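Local coordinates for protein Syntaxin1 (Monosiga brevicollis, PDB 2XHE) that probably acts as a SNAP receptor of the syntaxin family, binding other SNARE proteins in membrane transport, at residues 108-119 with 133-144. Residues are numbered along the deposited sequence; the frame is centred on the assembly and turned at random.
Sequences LKQIEKENKRAQ and LRIRQSQHSSLS
Asn115 and His140 interlock two antiparallel helices of the syntaxin N-terminal region, a largely polar knobs-into-holes contact between the C-terminal end of helix 80-116 and the first turns of helix 131-171. The axes of 108-116 and 133-144 approach to 10.3 Å at 148°, and each helix contributes one knob. Asn115 enters the hole formed by Leu133, Arg136, Gln137 and His140. Its OD1 receives NH1 of Arg136 at 2.9 Å, the nitrogen approaching the carbonyl almost head-on, with the N-H itself somewhat bent away from the line, while the amide and guanidinium planes stand 83° apart. The arginine chain runs alongside the amide, its CB 3.4 Å from OD1 of Asn115, before NH1 reaches the same oxygen. A second, weak bond runs from the same NH1 to OE1 of Glu114 at 3.5 Å, part of a salt bridge whose carboxylate is turned almost perpendicular to the guanidinium. One arginine thus spans two consecutive residues at the helix end.

His140 is the reciprocal knob, set among Leu108, Ile111, Glu112 and Asn115. With CG anti to the backbone N (chi1 -175°), the ring reaches across to the neighbouring helix, where NE2 comes 3.4 Å from CB of Glu112. One turn further, CD1 of Leu108 packs 3.7 Å from OG of Ser144, whose hydroxyl donates a hydrogen bond to O of His140. Met236 of helix 214-237 touches both Leu108 and Ser144, whereas Gln139 and Leu143 meet helix 44-72. The antiparallel pairing is that expected of the Habc three-helix bundle of syntaxins, here where its second and third helices are joined.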
ATOM      1  N   LEU B 108      15.507 -25.555  -0.997  1.00 84.19           N
ATOM      2  CA  LEU B 108      15.732 -24.135  -1.295  1.00 84.42           C
ATOM      3  C   LEU B 108      17.123 -23.906  -1.896  1.00 95.04           C
ATOM      4  O   LEU B 108      17.236 -23.389  -3.007  1.00 98.00           O
ATOM      5  CB  LEU B 108      15.528 -23.254  -0.061  1.00 77.03           C
ATOM      6  CG  LEU B 108      14.075 -23.066   0.369  1.00 74.76           C
ATOM      7  CD1 LEU B 108      13.972 -22.210   1.625  1.00 67.09           C
ATOM      8  CD2 LEU B 108      13.227 -22.505  -0.772  1.00 65.24           C
ATOM      9  N   LYS B 109      18.172 -24.300  -1.169  1.00 94.07           N
ATOM     10  CA  LYS B 109      19.538 -24.162  -1.672  1.00 86.55           C
ATOM     11  C   LYS B 109      19.678 -24.729  -3.072  1.00 85.38           C
ATOM     12  O   LYS B 109      20.289 -24.109  -3.938  1.00 87.11           O
ATOM     13  CB  LYS B 109      20.564 -24.790  -0.724  1.00 91.93           C
ATOM     14  CG  LYS B 109      21.030 -23.833   0.370  1.00110.52           C
ATOM     15  CD  LYS B 109      21.991 -24.487   1.350  1.00123.01           C
ATOM     16  CE  LYS B 109      22.305 -23.547   2.513  1.00127.69           C
ATOM     17  NZ  LYS B 109      23.156 -24.199   3.552  1.00129.61           N
ATOM     18  N   GLN B 110      19.098 -25.902  -3.299  1.00 88.00           N
ATOM     19  CA  GLN B 110      19.161 -26.529  -4.611  1.00 89.46           C
ATOM     20  C   GLN B 110      18.585 -25.590  -5.681  1.00 90.00           C
ATOM     21  O   GLN B 110      19.155 -25.456  -6.768  1.00 88.57           O
ATOM     22  CB  GLN B 110      18.451 -27.893  -4.598  1.00105.62           C
ATOM     23  CG  GLN B 110      18.357 -28.604  -5.961  1.00118.94           C
ATOM     24  CD  GLN B 110      19.694 -28.691  -6.694  1.00124.08           C
ATOM     25  OE1 GLN B 110      20.766 -28.684  -6.073  1.00124.90           O
ATOM     26  NE2 GLN B 110      19.633 -28.772  -8.026  1.00114.76           N
ATOM     27  N   ILE B 111      17.476 -24.920  -5.366  1.00 90.23           N
ATOM     28  CA  ILE B 111      16.833 -24.027  -6.330  1.00 89.77           C
ATOM     29  C   ILE B 111      17.659 -22.760  -6.536  1.00 92.10           C
ATOM     30  O   ILE B 111      17.696 -22.207  -7.638  1.00 83.77           O
ATOM     31  CB  ILE B 111      15.390 -23.648  -5.921  1.00 85.02           C
ATOM     32  CG1 ILE B 111      14.568 -24.902  -5.614  1.00 82.37           C
ATOM     33  CG2 ILE B 111      14.720 -22.851  -7.028  1.00 87.69           C
ATOM     34  CD1 ILE B 111      13.101 -24.627  -5.294  1.00 76.11           C
ATOM     35  N   GLU B 112      18.326 -22.316  -5.472  1.00 96.68           N
ATOM     36  CA  GLU B 112      19.203 -21.156  -5.541  1.00101.52           C
ATOM     37  C   GLU B 112      20.302 -21.411  -6.557  1.00104.84           C
ATOM     38  O   GLU B 112      20.402 -20.705  -7.556  1.00105.04           O
ATOM     39  CB  GLU B 112      19.822 -20.858  -4.180  1.00111.50           C
ATOM     40  CG  GLU B 112      20.699 -19.621  -4.181  1.00130.20           C
ATOM     41  CD  GLU B 112      21.635 -19.583  -2.994  1.00142.37           C
ATOM     42  OE1 GLU B 112      21.629 -20.564  -2.215  1.00143.44           O
ATOM     43  OE2 GLU B 112      22.375 -18.580  -2.845  1.00142.77           O
ATOM     44  N   LYS B 113      21.121 -22.425  -6.294  1.00111.61           N
ATOM     45  CA  LYS B 113      22.146 -22.849  -7.242  1.00116.00           C
ATOM     46  C   LYS B 113      21.555 -23.042  -8.638  1.00108.85           C
ATOM     47  O   LYS B 113      22.125 -22.594  -9.627  1.00104.74           O
ATOM     48  CB  LYS B 113      22.833 -24.134  -6.765  1.00126.84           C
ATOM     49  CG  LYS B 113      23.666 -23.957  -5.494  1.00137.79           C
ATOM     50  CD  LYS B 113      24.313 -25.269  -5.041  1.00143.34           C
ATOM     51  CE  LYS B 113      25.124 -25.079  -3.758  1.00139.11           C
ATOM     52  NZ  LYS B 113      25.679 -26.359  -3.230  1.00137.29           N
ATOM     53  N   GLU B 114      20.405 -23.706  -8.712  1.00112.22           N
ATOM     54  CA  GLU B 114      19.732 -23.914  -9.994  1.00117.72           C
ATOM     55  C   GLU B 114      19.481 -22.587 -10.711  1.00112.29           C
ATOM     56  O   GLU B 114      19.722 -22.477 -11.915  1.00109.40           O
ATOM     57  CB  GLU B 114      18.411 -24.677  -9.806  1.00120.33           C
ATOM     58  CG  GLU B 114      18.457 -26.150 -10.200  1.00121.96           C
ATOM     59  CD  GLU B 114      17.137 -26.871  -9.936  1.00132.72           C
ATOM     60  OE1 GLU B 114      16.345 -26.377  -9.105  1.00133.19           O
ATOM     61  OE2 GLU B 114      16.889 -27.932 -10.554  1.00138.88           O
ATOM     62  N   ASN B 115      18.999 -21.590  -9.967  1.00106.78           N
ATOM     63  CA  ASN B 115      18.708 -20.264 -10.521  1.00101.29           C
ATOM     64  C   ASN B 115      19.986 -19.505 -10.879  1.00105.43           C
ATOM     65  O   ASN B 115      20.131 -18.990 -11.987  1.00108.42           O
ATOM     66  CB  ASN B 115      17.854 -19.431  -9.547  1.00 94.37           C
ATOM     67  CG  ASN B 115      16.435 -19.976  -9.379  1.00 98.24           C
ATOM     68  OD1 ASN B 115      16.075 -21.008  -9.949  1.00100.95           O
ATOM     69  ND2 ASN B 115      15.629 -19.282  -8.585  1.00 95.13           N
ATOM     70  N   LYS B 116      20.908 -19.445  -9.925  1.00107.94           N
ATOM     71  CA  LYS B 116      22.189 -18.776 -10.110  1.00102.60           C
ATOM     72  C   LYS B 116      22.893 -19.284 -11.367  1.00106.96           C
ATOM     73  O   LYS B 116      23.385 -18.497 -12.172  1.00117.20           O
ATOM     74  CB  LYS B 116      23.066 -18.988  -8.873  1.00100.91           C
ATOM     75  CG  LYS B 116      24.172 -17.972  -8.706  1.00118.14           C
ATOM     76  CD  LYS B 116      24.570 -17.810  -7.240  1.00125.89           C
ATOM     77  CE  LYS B 116      25.566 -16.659  -7.079  1.00131.08           C
ATOM     78  NZ  LYS B 116      25.825 -16.299  -5.652  1.00127.84           N
ATOM     79  N   ARG B 117      22.923 -20.602 -11.535  1.00107.13           N
ATOM     80  CA  ARG B 117      23.538 -21.223 -12.702  1.00121.50           C
ATOM     81  C   ARG B 117      22.599 -21.202 -13.900  1.00119.29           C
ATOM     82  O   ARG B 117      22.628 -22.113 -14.735  1.00124.61           O
ATOM     83  CB  ARG B 117      23.927 -22.675 -12.405  1.00144.37           C
ATOM     84  CG  ARG B 117      25.103 -22.858 -11.448  1.00160.47           C
ATOM     85  CD  ARG B 117      25.606 -24.303 -11.486  1.00172.92           C
ATOM     86  NE  ARG B 117      26.207 -24.640 -12.778  1.00181.99           N
ATOM     87  CZ  ARG B 117      26.541 -25.872 -13.161  1.00182.59           C
ATOM     88  NH1 ARG B 117      26.327 -26.904 -12.356  1.00182.47           N
ATOM     89  NH2 ARG B 117      27.086 -26.071 -14.355  1.00180.25           N
ATOM     90  N   ALA B 118      21.763 -20.172 -13.980  1.00110.55           N
ATOM     91  CA  ALA B 118      20.799 -20.053 -15.071  1.00108.78           C
ATOM     92  C   ALA B 118      20.536 -18.598 -15.444  1.00121.02           C
ATOM     93  O   ALA B 118      19.826 -18.322 -16.414  1.00121.71           O
ATOM     94  CB  ALA B 118      19.496 -20.752 -14.712  1.00 99.61           C
ATOM     95  N   GLN B 119      21.105 -17.679 -14.666  1.00126.65           N
ATOM     96  CA  GLN B 119      20.985 -16.250 -14.935  1.00129.19           C
ATOM     97  C   GLN B 119      21.422 -15.930 -16.363  1.00136.75           C
ATOM     98  O   GLN B 119      20.602 -15.576 -17.211  1.00134.74           O
ATOM     99  CB  GLN B 119      21.838 -15.450 -13.946  1.00133.03           C
ATOM    100  CG  GLN B 119      21.468 -15.634 -12.481  1.00136.55           C
ATOM    101  CD  GLN B 119      20.236 -14.840 -12.077  1.00140.91           C
ATOM    102  OE1 GLN B 119      19.899 -13.826 -12.696  1.00135.40           O
ATOM    103  NE2 GLN B 119      19.557 -15.298 -11.027  1.00144.39           N
ATOM    104  N   LEU B 133      12.700 -18.706 -15.602  1.00 95.46           N
ATOM    105  CA  LEU B 133      13.517 -18.122 -14.542  1.00 91.51           C
ATOM    106  C   LEU B 133      12.731 -17.137 -13.666  1.00 89.87           C
ATOM    107  O   LEU B 133      12.963 -17.051 -12.456  1.00 88.94           O
ATOM    108  CB  LEU B 133      14.782 -17.473 -15.128  1.00 85.46           C
ATOM    109  CG  LEU B 133      15.732 -16.775 -14.153  1.00 90.38           C
ATOM    110  CD1 LEU B 133      16.153 -17.705 -13.039  1.00 92.05           C
ATOM    111  CD2 LEU B 133      16.946 -16.255 -14.885  1.00102.45           C
ATOM    112  N   ARG B 134      11.798 -16.406 -14.271  1.00 80.90           N
ATOM    113  CA  ARG B 134      10.926 -15.511 -13.513  1.00 77.06           C
ATOM    114  C   ARG B 134      10.122 -16.276 -12.460  1.00 81.41           C
ATOM    115  O   ARG B 134      10.103 -15.889 -11.286  1.00 74.97           O
ATOM    116  CB  ARG B 134       9.988 -14.751 -14.449  1.00 81.67           C
ATOM    117  CG  ARG B 134      10.662 -13.643 -15.256  1.00 90.04           C
ATOM    118  CD  ARG B 134       9.683 -13.022 -16.244  1.00 88.82           C
ATOM    119  NE  ARG B 134       8.448 -12.618 -15.577  1.00 82.19           N
ATOM    120  CZ  ARG B 134       7.248 -12.645 -16.147  1.00 78.23           C
ATOM    121  NH1 ARG B 134       7.117 -13.063 -17.400  1.00 80.27           N
ATOM    122  NH2 ARG B 134       6.181 -12.267 -15.458  1.00 69.72           N
ATOM    123  N   ILE B 135       9.465 -17.357 -12.894  1.00 77.86           N
ATOM    124  CA  ILE B 135       8.698 -18.234 -12.012  1.00 72.07           C
ATOM    125  C   ILE B 135       9.571 -18.824 -10.915  1.00 78.63           C
ATOM    126  O   ILE B 135       9.214 -18.797  -9.740  1.00 85.14           O
ATOM    127  CB  ILE B 135       8.034 -19.378 -12.803  1.00 76.48           C
ATOM    128  CG1 ILE B 135       6.825 -18.852 -13.575  1.00 74.98           C
ATOM    129  CG2 ILE B 135       7.603 -20.513 -11.880  1.00 72.35           C
ATOM    130  CD1 ILE B 135       6.404 -19.728 -14.726  1.00 65.71           C
ATOM    131  N   ARG B 136      10.722 -19.358 -11.300  1.00 78.84           N
ATOM    132  CA  ARG B 136      11.649 -19.915 -10.326  1.00 88.19           C
ATOM    133  C   ARG B 136      12.008 -18.893  -9.245  1.00 85.67           C
ATOM    134  O   ARG B 136      12.035 -19.213  -8.057  1.00 81.51           O
ATOM    135  CB  ARG B 136      12.920 -20.408 -11.021  1.00100.59           C
ATOM    136  CG  ARG B 136      12.702 -21.536 -12.021  1.00 97.05           C
ATOM    137  CD  ARG B 136      13.999 -21.899 -12.740  1.00 94.76           C
ATOM    138  NE  ARG B 136      14.115 -23.343 -12.902  1.00101.35           N
ATOM    139  CZ  ARG B 136      14.654 -24.152 -11.999  1.00 94.45           C
ATOM    140  NH1 ARG B 136      15.144 -23.650 -10.873  1.00 88.36           N
ATOM    141  NH2 ARG B 136      14.700 -25.460 -12.222  1.00 91.13           N
ATOM    142  N   GLN B 137      12.280 -17.660  -9.667  1.00 87.93           N
ATOM    143  CA  GLN B 137      12.692 -16.607  -8.745  1.00 81.94           C
ATOM    144  C   GLN B 137      11.591 -16.165  -7.786  1.00 78.21           C
ATOM    145  O   GLN B 137      11.858 -15.960  -6.605  1.00 81.34           O
ATOM    146  CB  GLN B 137      13.261 -15.414  -9.505  1.00 86.34           C
ATOM    147  CG  GLN B 137      14.671 -15.651 -10.019  1.00 92.13           C
ATOM    148  CD  GLN B 137      15.169 -14.548 -10.937  1.00 90.45           C
ATOM    149  OE1 GLN B 137      14.403 -13.680 -11.368  1.00 92.18           O
ATOM    150  NE2 GLN B 137      16.461 -14.588 -11.249  1.00 80.70           N
ATOM    151  N   SER B 138      10.359 -16.029  -8.272  1.00 68.35           N
ATOM    152  CA  SER B 138       9.265 -15.665  -7.373  1.00 67.65           C
ATOM    153  C   SER B 138       8.895 -16.793  -6.413  1.00 78.96           C
ATOM    154  O   SER B 138       8.557 -16.533  -5.259  1.00 88.03           O
ATOM    155  CB  SER B 138       8.041 -15.148  -8.127  1.00 64.74           C
ATOM    156  OG  SER B 138       7.723 -15.984  -9.210  1.00 79.40           O
ATOM    157  N   GLN B 139       8.974 -18.038  -6.882  1.00 78.01           N
ATOM    158  CA  GLN B 139       8.785 -19.200  -6.013  1.00 75.99           C
ATOM    159  C   GLN B 139       9.867 -19.247  -4.932  1.00 75.62           C
ATOM    160  O   GLN B 139       9.582 -19.424  -3.740  1.00 76.16           O
ATOM    161  CB  GLN B 139       8.828 -20.514  -6.814  1.00 71.53           C
ATOM    162  CG  GLN B 139       7.668 -20.763  -7.782  1.00 72.65           C
ATOM    163  CD  GLN B 139       6.347 -21.072  -7.085  1.00 73.74           C
ATOM    164  OE1 GLN B 139       6.283 -21.237  -5.867  1.00 70.51           O
ATOM    165  NE2 GLN B 139       5.283 -21.140  -7.868  1.00 74.58           N
ATOM    166  N   HIS B 140      11.116 -19.102  -5.360  1.00 61.47           N
ATOM    167  CA  HIS B 140      12.244 -19.197  -4.443  1.00 65.75           C
ATOM    168  C   HIS B 140      12.155 -18.142  -3.339  1.00 78.67           C
ATOM    169  O   HIS B 140      12.366 -18.443  -2.159  1.00 72.23           O
ATOM    170  CB  HIS B 140      13.562 -19.063  -5.205  1.00 73.86           C
ATOM    171  CG  HIS B 140      14.773 -19.276  -4.351  1.00 90.44           C
ATOM    172  ND1 HIS B 140      14.692 -19.609  -3.018  1.00 96.68           N
ATOM    173  CD2 HIS B 140      16.092 -19.203  -4.641  1.00102.64           C
ATOM    174  CE1 HIS B 140      15.910 -19.731  -2.520  1.00103.40           C
ATOM    175  NE2 HIS B 140      16.778 -19.493  -3.486  1.00108.76           N
ATOM    176  N   SER B 141      11.837 -16.907  -3.731  1.00 82.66           N
ATOM    177  CA  SER B 141      11.727 -15.802  -2.790  1.00 75.31           C
ATOM    178  C   SER B 141      10.577 -16.015  -1.823  1.00 78.38           C
ATOM    179  O   SER B 141      10.764 -16.040  -0.605  1.00 79.60           O
ATOM    180  CB  SER B 141      11.528 -14.488  -3.536  1.00 88.98           C
ATOM    181  OG  SER B 141      12.700 -14.147  -4.257  1.00111.15           O
ATOM    182  N   SER B 142       9.381 -16.168  -2.374  1.00 74.04           N
ATOM    183  CA  SER B 142       8.186 -16.315  -1.561  1.00 70.61           C
ATOM    184  C   SER B 142       8.341 -17.380  -0.460  1.00 77.00           C
ATOM    185  O   SER B 142       8.000 -17.139   0.702  1.00 77.80           O
ATOM    186  CB  SER B 142       6.990 -16.628  -2.456  1.00 68.94           C
ATOM    187  OG  SER B 142       5.798 -16.706  -1.694  1.00 87.19           O
ATOM    188  N   LEU B 143       8.859 -18.548  -0.827  1.00 65.98           N
ATOM    189  CA  LEU B 143       8.903 -19.682   0.091  1.00 74.81           C
ATOM    190  C   LEU B 143       9.982 -19.532   1.166  1.00 70.40           C
ATOM    191  O   LEU B 143       9.790 -19.939   2.321  1.00 59.67           O
ATOM    192  CB  LEU B 143       9.085 -20.999  -0.683  1.00 80.65           C
ATOM    193  CG  LEU B 143       7.898 -21.436  -1.549  1.00 85.04           C
ATOM    194  CD1 LEU B 143       8.276 -22.589  -2.461  1.00 82.42           C
ATOM    195  CD2 LEU B 143       6.696 -21.802  -0.685  1.00 91.02           C
ATOM    196  N   SER B 144      11.118 -18.957   0.788  1.00 65.22           N
ATOM    197  CA  SER B 144      12.157 -18.683   1.764  1.00 72.63           C
ATOM    198  C   SER B 144      11.601 -17.798   2.870  1.00 68.80           C
ATOM    199  O   SER B 144      11.850 -18.033   4.048  1.00 65.84           O
ATOM    200  CB  SER B 144      13.354 -18.030   1.097  1.00 72.61           C
ATOM    201  OG  SER B 144      13.879 -18.888   0.108  1.00 75.57           O
TER